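Local coordinates for protein-disulfide isomerase (Novosphingobium aromaticivorans, PDB 3GMF) that probably acts as a thiol-disulfide oxidoreductase or isomerase of the thioredoxin superfamily, making or reshuffling disulfide bonds in other proteins, at residues T84-S89 against F124-F129. Sequence-based numbering, arbitrary orientation.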
loop_
_atom_site.group_PDB
_atom_site.type_symbol
_atom_site.label_atom_id
_atom_site.label_comp_id
_atom_site.label_asym_id
_atom_site.label_seq_id
_atom_site.Cartn_x
_atom_site.Cartn_y
_atom_site.Cartn_z
ATOM N N THR A 84 -1.456 6.643 -3.583
ATOM C CA THR A 84 -0.696 7.822 -3.155
ATOM C C THR A 84 -1.522 8.704 -2.220
ATOM O O THR A 84 -0.989 9.205 -1.222
ATOM C CB THR A 84 -0.136 8.624 -4.388
ATOM O OG1 THR A 84 0.911 7.854 -4.999
ATOM C CG2 THR A 84 0.426 9.970 -3.975
ATOM N N ALA A 85 -2.815 8.861 -2.527
ATOM C CA ALA A 85 -3.733 9.657 -1.697
ATOM C C ALA A 85 -3.855 9.115 -0.264
ATOM O O ALA A 85 -3.678 9.862 0.702
ATOM C CB ALA A 85 -5.115 9.771 -2.349
ATOM N N PHE A 86 -4.114 7.814 -0.133
ATOM C CA PHE A 86 -4.118 7.186 1.206
ATOM C C PHE A 86 -2.810 7.353 1.951
ATOM O O PHE A 86 -2.816 7.604 3.169
ATOM C CB PHE A 86 -4.488 5.706 1.140
ATOM C CG PHE A 86 -5.962 5.447 1.096
ATOM C CD1 PHE A 86 -6.753 5.582 2.242
ATOM C CD2 PHE A 86 -6.567 5.042 -0.102
ATOM C CE1 PHE A 86 -8.120 5.306 2.195
ATOM C CE2 PHE A 86 -7.920 4.774 -0.170
ATOM C CZ PHE A 86 -8.716 4.918 0.981
ATOM N N MET A 87 -1.689 7.224 1.233
ATOM C CA MET A 87 -0.380 7.366 1.867
ATOM C C MET A 87 -0.080 8.814 2.236
ATOM O O MET A 87 0.317 9.090 3.368
ATOM C CB MET A 87 0.742 6.813 0.984
ATOM C CG MET A 87 0.822 5.304 0.943
ATOM S SD MET A 87 1.094 4.473 2.558
ATOM C CE MET A 87 1.463 2.859 1.900
ATOM N N ARG A 88 -0.261 9.734 1.280
ATOM C CA ARG A 88 -0.014 11.153 1.542
ATOM C C ARG A 88 -0.941 11.743 2.600
ATOM O O ARG A 88 -0.508 12.569 3.413
ATOM C CB ARG A 88 -0.103 11.986 0.250
ATOM C CG ARG A 88 1.097 11.795 -0.649
ATOM C CD ARG A 88 1.074 12.828 -1.783
ATOM N NE ARG A 88 2.379 12.941 -2.425
ATOM C CZ ARG A 88 3.305 13.834 -2.080
ATOM N NH1 ARG A 88 4.467 13.865 -2.718
ATOM N NH2 ARG A 88 3.072 14.696 -1.100
ATOM N N SER A 89 -2.194 11.306 2.623
ATOM C CA SER A 89 -3.165 11.870 3.562
ATOM C C SER A 89 -3.365 11.001 4.804
ATOM O O SER A 89 -4.370 11.149 5.509
ATOM C CB SER A 89 -4.509 12.130 2.876
ATOM O OG SER A 89 -5.200 10.919 2.636
ATOM N N PHE A 124 -13.236 4.602 10.644
ATOM C CA PHE A 124 -12.208 5.388 9.964
ATOM C C PHE A 124 -12.783 6.329 8.909
ATOM O O PHE A 124 -12.042 7.046 8.237
ATOM C CB PHE A 124 -11.105 4.480 9.401
ATOM C CG PHE A 124 -10.187 3.938 10.465
ATOM C CD1 PHE A 124 -8.989 4.583 10.742
ATOM C CD2 PHE A 124 -10.544 2.802 11.209
ATOM C CE1 PHE A 124 -8.119 4.104 11.738
ATOM C CE2 PHE A 124 -9.708 2.324 12.202
ATOM C CZ PHE A 124 -8.487 2.970 12.467
ATOM N N ARG A 125 -14.115 6.339 8.817
ATOM C CA ARG A 125 -14.844 7.261 7.940
ATOM C C ARG A 125 -14.452 7.143 6.466
ATOM O O ARG A 125 -14.277 8.148 5.758
ATOM C CB ARG A 125 -14.713 8.709 8.443
ATOM C CG ARG A 125 -15.484 8.996 9.731
ATOM C CD ARG A 125 -15.124 10.378 10.304
ATOM N NE ARG A 125 -14.985 11.410 9.268
ATOM C CZ ARG A 125 -15.988 12.119 8.744
ATOM N NH1 ARG A 125 -17.243 11.930 9.142
ATOM N NH2 ARG A 125 -15.731 13.024 7.807
ATOM N N PHE A 126 -14.311 5.899 6.007
ATOM C CA PHE A 126 -13.880 5.650 4.630
ATOM C C PHE A 126 -14.992 5.920 3.592
ATOM O O PHE A 126 -14.718 6.186 2.419
ATOM C CB PHE A 126 -13.334 4.221 4.514
ATOM C CG PHE A 126 -11.979 4.038 5.153
ATOM C CD1 PHE A 126 -11.110 5.118 5.321
ATOM C CD2 PHE A 126 -11.550 2.763 5.548
ATOM C CE1 PHE A 126 -9.825 4.944 5.893
ATOM C CE2 PHE A 126 -10.286 2.574 6.109
ATOM C CZ PHE A 126 -9.418 3.672 6.287
ATOM N N TYR A 127 -16.244 5.837 4.030
ATOM C CA TYR A 127 -17.376 6.186 3.170
ATOM C C TYR A 127 -17.278 7.646 2.726
ATOM O O TYR A 127 -17.341 7.917 1.530
ATOM C CB TYR A 127 -18.712 5.870 3.858
ATOM C CG TYR A 127 -18.838 4.420 4.270
ATOM C CD1 TYR A 127 -19.184 3.437 3.342
ATOM C CD2 TYR A 127 -18.595 4.028 5.590
ATOM C CE1 TYR A 127 -19.281 2.094 3.712
ATOM C CE2 TYR A 127 -18.697 2.688 5.974
ATOM C CZ TYR A 127 -19.040 1.728 5.023
ATOM O OH TYR A 127 -19.147 0.409 5.411
ATOM N N ASP A 128 -17.067 8.559 3.683
ATOM C CA ASP A 128 -16.856 9.986 3.393
ATOM C C ASP A 128 -15.571 10.265 2.602
ATOM O O ASP A 128 -15.594 11.036 1.640
ATOM C CB ASP A 128 -16.876 10.824 4.687
ATOM C CG ASP A 128 -18.279 10.964 5.288
ATOM O OD1 ASP A 128 -19.263 10.471 4.693
ATOM O OD2 ASP A 128 -18.398 11.570 6.376
ATOM N N PHE A 129 -14.461 9.634 3.001
ATOM C CA PHE A 129 -13.185 9.751 2.294
ATOM C C PHE A 129 -13.313 9.387 0.801
ATOM O O PHE A 129 -12.800 10.094 -0.074
ATOM C CB PHE A 129 -12.112 8.860 2.974
ATOM C CG PHE A 129 -10.705 9.096 2.477
ATOM C CD1 PHE A 129 -9.892 10.051 3.081
ATOM C CD2 PHE A 129 -10.180 8.344 1.426
ATOM C CE1 PHE A 129 -8.591 10.269 2.636
ATOM C CE2 PHE A 129 -8.889 8.562 0.973
ATOM C CZ PHE A 129 -8.088 9.522 1.580
#
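The ring of F129 lies over one face of F86 in an offset stack, centroids 4.7 Å apart and planes inclined by 30°. The overlap is at the rim: F129 CE2 sits 3.6 Å from F86 CE1, with CD2 of the same ring just behind. F129 gets there because its CG is anti to the backbone N (chi1 -170°), which sends the ring away from helix 126-131 and across to helix 76-88. F86 and F126 form a T-shaped pair with perpendicular planes, the edge of F86 toward the face of F126; the rims come nearest at F86 CE1 and F126 CE1, 4.1 Å apart. One phenylalanine thus offers a face to F129 and an edge to F126, and W93 meets all three rings edge-to-face. Both helices lie among those between strands 51-57 and 171-174, consistent with the helical insertion in the thioredoxin fold of DsbA-like proteins; V67 and T71 of helix 62-73 also pack on F86. Replacing F86 with an alanine is likely to open a gap between the two helices, leaving F129 without its stacking partner and F126 without its T-shaped one. S89 has two conformers; in the one modelled here, OG comes in at the edge of the F129 ring, in its plane, 3.4 Å from F129 CZ. With chi1 at 74°, that hydroxyl also turns back to donate to A85 O at 2.7 Å, approaching from above the carbonyl plane. S89 N donates to the same oxygen from the opposite face, a backbone bond that closes the last turn of helix 76-88 beside F129.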